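Local coordinates for protein ATP-dependent DNA helicase (Mycobacterium smegmatis, PDB 5V9X) that probably couples ATP hydrolysis to 3'-to-5' movement along single-stranded DNA, unwinding RNA:DNA duplexes, at residues L707-P712 and V838-E843; A768-S773 and D834-P839. All coordinates share one frame; numbering follows the deposited sequence.

Contact 1: residues L707-P712 and V838-E843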
loop_
_atom_site.group_PDB
_atom_site.type_symbol
_atom_site.label_atom_id
_atom_site.label_comp_id
_atom_site.label_asym_id
_atom_site.label_seq_id
_atom_site.Cartn_x
_atom_site.Cartn_y
_atom_site.Cartn_z
ATOM N N LEU A 707 -7.887 -5.294 12.283
ATOM C CA LEU A 707 -7.188 -6.558 12.458
ATOM C C LEU A 707 -5.871 -6.402 13.208
ATOM O O LEU A 707 -5.422 -7.361 13.845
ATOM C CB LEU A 707 -6.941 -7.207 11.091
ATOM C CG LEU A 707 -6.355 -8.621 11.087
ATOM C CD1 LEU A 707 -7.340 -9.616 11.680
ATOM C CD2 LEU A 707 -5.952 -9.033 9.683
ATOM N N ARG A 708 -5.235 -5.228 13.143
ATOM C CA ARG A 708 -3.963 -5.038 13.833
ATOM C C ARG A 708 -4.098 -5.187 15.342
ATOM O O ARG A 708 -3.108 -5.475 16.022
ATOM C CB ARG A 708 -3.382 -3.663 13.491
ATOM C CG ARG A 708 -3.240 -3.400 12.003
ATOM C CD ARG A 708 -2.461 -2.124 11.744
ATOM N NE ARG A 708 -1.065 -2.247 12.153
ATOM C CZ ARG A 708 -0.234 -1.218 12.285
ATOM N NH1 ARG A 708 -0.659 0.016 12.052
ATOM N NH2 ARG A 708 1.021 -1.422 12.659
ATOM N N VAL A 709 -5.298 -4.991 15.876
ATOM C CA VAL A 709 -5.571 -5.172 17.292
ATOM C C VAL A 709 -6.176 -6.542 17.571
ATOM O O VAL A 709 -5.891 -7.154 18.600
ATOM C CB VAL A 709 -6.494 -4.037 17.790
ATOM C CG1 VAL A 709 -7.118 -4.372 19.137
ATOM C CG2 VAL A 709 -5.727 -2.726 17.871
ATOM N N HIS A 710 -7.011 -7.036 16.653
ATOM C CA HIS A 710 -7.679 -8.320 16.824
ATOM C C HIS A 710 -6.771 -9.508 16.540
ATOM O O HIS A 710 -7.036 -10.606 17.042
ATOM C CB HIS A 710 -8.910 -8.380 15.920
ATOM C CG HIS A 710 -9.909 -7.304 16.203
ATOM N ND1 HIS A 710 -10.844 -6.891 15.279
ATOM C CD2 HIS A 710 -10.116 -6.553 17.310
ATOM C CE1 HIS A 710 -11.584 -5.933 15.806
ATOM N NE2 HIS A 710 -11.165 -5.710 17.038
ATOM N N GLY A 711 -5.721 -9.319 15.747
ATOM C CA GLY A 711 -4.725 -10.342 15.537
ATOM C C GLY A 711 -4.070 -10.777 16.833
ATOM O O GLY A 711 -4.179 -11.936 17.246
ATOM N N PRO A 712 -3.380 -9.852 17.510
ATOM C CA PRO A 712 -2.744 -10.217 18.784
ATOM C C PRO A 712 -3.742 -10.557 19.874
ATOM O O PRO A 712 -3.422 -11.359 20.761
ATOM C CB PRO A 712 -1.928 -8.969 19.138
ATOM C CG PRO A 712 -2.657 -7.853 18.470
ATOM C CD PRO A 712 -3.147 -8.436 17.172
ATOM N N VAL A 838 0.244 -3.190 19.106
ATOM C CA VAL A 838 0.158 -3.545 20.522
ATOM C C VAL A 838 -0.170 -2.322 21.376
ATOM O O VAL A 838 -1.018 -2.429 22.274
ATOM C CB VAL A 838 1.446 -4.240 20.997
ATOM C CG1 VAL A 838 1.375 -4.528 22.486
ATOM C CG2 VAL A 838 1.669 -5.528 20.217
ATOM N N PRO A 839 0.456 -1.151 21.162
ATOM C CA PRO A 839 0.010 0.043 21.905
ATOM C C PRO A 839 -1.485 0.304 21.811
ATOM O O PRO A 839 -2.092 0.730 22.802
ATOM C CB PRO A 839 0.829 1.168 21.262
ATOM C CG PRO A 839 2.088 0.512 20.880
ATOM C CD PRO A 839 1.701 -0.872 20.418
ATOM N N ALA A 840 -2.101 0.057 20.654
ATOM C CA ALA A 840 -3.548 0.218 20.553
ATOM C C ALA A 840 -4.278 -0.850 21.357
ATOM O O ALA A 840 -5.279 -0.557 22.023
ATOM C CB ALA A 840 -3.987 0.184 19.092
ATOM N N LEU A 841 -3.798 -2.095 21.306
ATOM C CA LEU A 841 -4.414 -3.150 22.103
ATOM C C LEU A 841 -4.275 -2.875 23.593
ATOM O O LEU A 841 -5.174 -3.209 24.373
ATOM C CB LEU A 841 -3.797 -4.503 21.752
ATOM C CG LEU A 841 -4.360 -5.724 22.486
ATOM C CD1 LEU A 841 -5.857 -5.853 22.250
ATOM C CD2 LEU A 841 -3.645 -6.998 22.060
ATOM N N ILE A 842 -3.167 -2.256 24.006
ATOM C CA ILE A 842 -2.949 -1.990 25.424
ATOM C C ILE A 842 -3.918 -0.926 25.926
ATOM O O ILE A 842 -4.601 -1.117 26.938
ATOM C CB ILE A 842 -1.484 -1.590 25.674
ATOM C CG1 ILE A 842 -0.581 -2.823 25.579
ATOM C CG2 ILE A 842 -1.336 -0.914 27.024
ATOM C CD1 ILE A 842 0.892 -2.498 25.505
ATOM N N GLU A 843 -3.998 0.212 25.228
ATOM C CA GLU A 843 -4.908 1.264 25.667
ATOM C C GLU A 843 -6.359 0.805 25.613
ATOM O O GLU A 843 -7.171 1.224 26.447
ATOM C CB GLU A 843 -4.722 2.531 24.832
ATOM C CG GLU A 843 -5.478 3.730 25.403
ATOM C CD GLU A 843 -5.208 5.024 24.659
ATOM O OE1 GLU A 843 -4.532 4.982 23.608
ATOM O OE2 GLU A 843 -5.672 6.085 25.130
#
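The puckered pyrrolidine ring of P712 meets L841 through its CB and CG carbons. Both lie near one methyl, with L841 CD2 3.8 Å from P712 CG. The ring and the leucine side chain lie alongside each other and point opposite ways. The flat groups of 707-712 serve other neighbours: the H710 imidazole is held at both nitrogens, ND1 by the S734 carbonyl and NE2 by the S703 hydroxyl, and the R708 guanidinium has its NE bonded to the V835 carbonyl.

V709 makes the other two side-chain contacts with its two branches. CG1 sits anti to the backbone N (chi1 164°) and reaches L841 CD1 at 3.7 Å. CG2 takes the A840 methyl, 3.6 Å from A840 CB. L841 also has its CG anti to the backbone N (chi1 -179°), and its fork spans two residues, CD1 to V709 and CD2 to P712. The side-chain contacts are all between carbon atoms. V709, P712 and L841 are buried, while A840 is partly exposed. Helix 759-769 packs on both sides of the pair, with V766 on P712 and I762 on L841.

P712 has no N-H to give to the preceding turn, and helix 707-725 is kinked there. The short axes approach to 8.6 Å and cross at -75°, far from parallel. This is steeply crossed helix packing in an alpha/beta region of the DEAD/H associated family, where helix 707-725 follows strand 697-702 and helix 838-849 leads toward strand 854-859 of the same mixed sheet.

Contact 2: residues A768-S773 and D834-P839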
loop_
_atom_site.group_PDB
_atom_site.type_symbol
_atom_site.label_atom_id
_atom_site.label_comp_id
_atom_site.label_asym_id
_atom_site.label_seq_id
_atom_site.Cartn_x
_atom_site.Cartn_y
_atom_site.Cartn_z
ATOM N N ALA A 768 5.027 -14.025 23.793
ATOM C CA ALA A 768 5.233 -15.456 23.987
ATOM C C ALA A 768 4.493 -16.297 22.953
ATOM O O ALA A 768 4.932 -17.410 22.639
ATOM C CB ALA A 768 4.794 -15.861 25.395
ATOM N N GLU A 769 3.389 -15.790 22.409
ATOM C CA GLU A 769 2.554 -16.582 21.515
ATOM C C GLU A 769 2.889 -16.389 20.046
ATOM O O GLU A 769 2.631 -17.292 19.241
ATOM C CB GLU A 769 1.076 -16.248 21.739
ATOM C CG GLU A 769 0.574 -16.623 23.117
ATOM C CD GLU A 769 0.796 -18.087 23.424
ATOM O OE1 GLU A 769 0.637 -18.921 22.506
ATOM O OE2 GLU A 769 1.137 -18.407 24.582
ATOM N N VAL A 770 3.463 -15.240 19.677
ATOM C CA VAL A 770 3.668 -14.937 18.264
ATOM C C VAL A 770 4.593 -15.956 17.612
ATOM O O VAL A 770 4.459 -16.247 16.417
ATOM C CB VAL A 770 4.193 -13.495 18.098
ATOM C CG1 VAL A 770 5.615 -13.360 18.629
ATOM C CG2 VAL A 770 4.112 -13.058 16.641
ATOM N N GLY A 771 5.518 -16.538 18.379
ATOM C CA GLY A 771 6.478 -17.465 17.801
ATOM C C GLY A 771 5.845 -18.706 17.204
ATOM O O GLY A 771 6.363 -19.264 16.232
ATOM N N GLY A 772 4.725 -19.154 17.763
ATOM C CA GLY A 772 4.022 -20.314 17.261
ATOM C C GLY A 772 2.862 -20.024 16.336
ATOM O O GLY A 772 2.217 -20.965 15.864
ATOM N N SER A 773 2.579 -18.755 16.053
ATOM C CA SER A 773 1.428 -18.395 15.243
ATOM C C SER A 773 1.732 -18.567 13.757
ATOM O O SER A 773 2.886 -18.529 13.319
ATOM C CB SER A 773 1.004 -16.954 15.522
ATOM O OG SER A 773 1.976 -16.039 15.049
ATOM N N ASP A 834 4.974 -3.967 12.748
ATOM C CA ASP A 834 4.417 -3.608 11.448
ATOM C C ASP A 834 3.035 -4.194 11.198
ATOM O O ASP A 834 2.204 -3.541 10.563
ATOM C CB ASP A 834 5.363 -4.048 10.326
ATOM C CG ASP A 834 6.630 -3.218 10.269
ATOM O OD1 ASP A 834 6.848 -2.397 11.185
ATOM O OD2 ASP A 834 7.406 -3.382 9.303
ATOM N N VAL A 835 2.767 -5.407 11.678
ATOM C CA VAL A 835 1.483 -6.063 11.452
ATOM C C VAL A 835 0.545 -5.758 12.610
ATOM O O VAL A 835 -0.557 -5.233 12.410
ATOM C CB VAL A 835 1.658 -7.582 11.272
ATOM C CG1 VAL A 835 0.328 -8.232 10.921
ATOM C CG2 VAL A 835 2.699 -7.867 10.205
ATOM N N TYR A 836 0.969 -6.092 13.827
ATOM C CA TYR A 836 0.171 -5.810 15.008
ATOM C C TYR A 836 0.274 -4.333 15.384
ATOM O O TYR A 836 1.129 -3.590 14.894
ATOM C CB TYR A 836 0.619 -6.671 16.191
ATOM C CG TYR A 836 0.477 -8.169 16.003
ATOM C CD1 TYR A 836 -0.412 -8.700 15.075
ATOM C CD2 TYR A 836 1.234 -9.053 16.763
ATOM C CE1 TYR A 836 -0.539 -10.068 14.910
ATOM C CE2 TYR A 836 1.115 -10.421 16.602
ATOM C CZ TYR A 836 0.228 -10.923 15.677
ATOM O OH TYR A 836 0.112 -12.287 15.518
ATOM N N ASP A 837 -0.625 -3.914 16.278
ATOM C CA ASP A 837 -0.588 -2.595 16.909
ATOM C C ASP A 837 -0.824 -2.838 18.397
ATOM O O ASP A 837 -1.948 -2.720 18.890
ATOM C CB ASP A 837 -1.625 -1.645 16.302
ATOM C CG ASP A 837 -1.516 -0.229 16.846
ATOM O OD1 ASP A 837 -0.622 0.033 17.678
ATOM O OD2 ASP A 837 -2.334 0.627 16.440
ATOM N N VAL A 838 0.244 -3.190 19.106
ATOM C CA VAL A 838 0.158 -3.545 20.522
ATOM C C VAL A 838 -0.170 -2.322 21.376
ATOM O O VAL A 838 -1.018 -2.429 22.274
ATOM C CB VAL A 838 1.446 -4.240 20.997
ATOM C CG1 VAL A 838 1.375 -4.528 22.486
ATOM C CG2 VAL A 838 1.669 -5.528 20.217
ATOM N N PRO A 839 0.456 -1.151 21.162
ATOM C CA PRO A 839 0.010 0.043 21.905
ATOM C C PRO A 839 -1.485 0.304 21.811
ATOM O O PRO A 839 -2.092 0.730 22.802
ATOM C CB PRO A 839 0.829 1.168 21.262
ATOM C CG PRO A 839 2.088 0.512 20.880
ATOM C CD PRO A 839 1.701 -0.872 20.418
#
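Y836 reaches V770 with one corner of its ring, and Y836 CE2 lies 4.0 Å from V770 CG2. The two side chains meet obliquely. At V770, chi1 of 69° sets CG2 anti to the backbone N and presents this methyl to the tyrosine. This is the tighter part of a small contact, which buries 76 Å² in all. The Y836 side chain also touches P712 and L715 of helix 707-725, V766 of helix 759-769 and L775 of helix 774-786.

The hydroxyl end is looser. S773 OG stands 4.2 Å from Y836 OH, too far for a hydrogen bond. S773 OG instead donates to its own turn, 2.8 Å from V770 O. This donor is tilted 22° from the carbonyl plane. S773 N, at 3.2 Å, reaches V770 O from the same face, so two donors of one residue grip that oxygen.

Each segment includes a junction between helices. S773 is the N-cap residue of helix 774-786, which follows helix 759-769 closely. Y836 is the first residue to leave helix 822-835, and D837 is the N-cap residue of helix 838-849. The D837 side chain caps the new helix, with OD1 accepting a weak bond from A840 N. The tyrosine projects from the 836-837 junction toward V770.

The solvent side of 768-773 looks different. A768 and G772 are exposed there. E769 is partly exposed, and its carboxylate forms salt bridges with R719 and R722 of helix 707-725.

How the contacts relate
The centres of contact 1 and contact 2 lie about 9 Å apart, and both belong to the DEAD/H associated region. Along the chain, 707-712 comes first, then 768-773, and both contacts end on the 834-843 stretch. They share V838 and P839 at the start of helix 838-849. R708 joins them directly. R708 O is 2.9 Å from D837 N, a probable hydrogen bond, and R708 NH2 makes a weak bond to Y836 O. One connection between helices is thereby packed against both helix 707-725 and helix 759-769. The bound nucleic acid comes no closer than about 8 Å to contact 1 and about 11 Å to contact 2, so neither touches it.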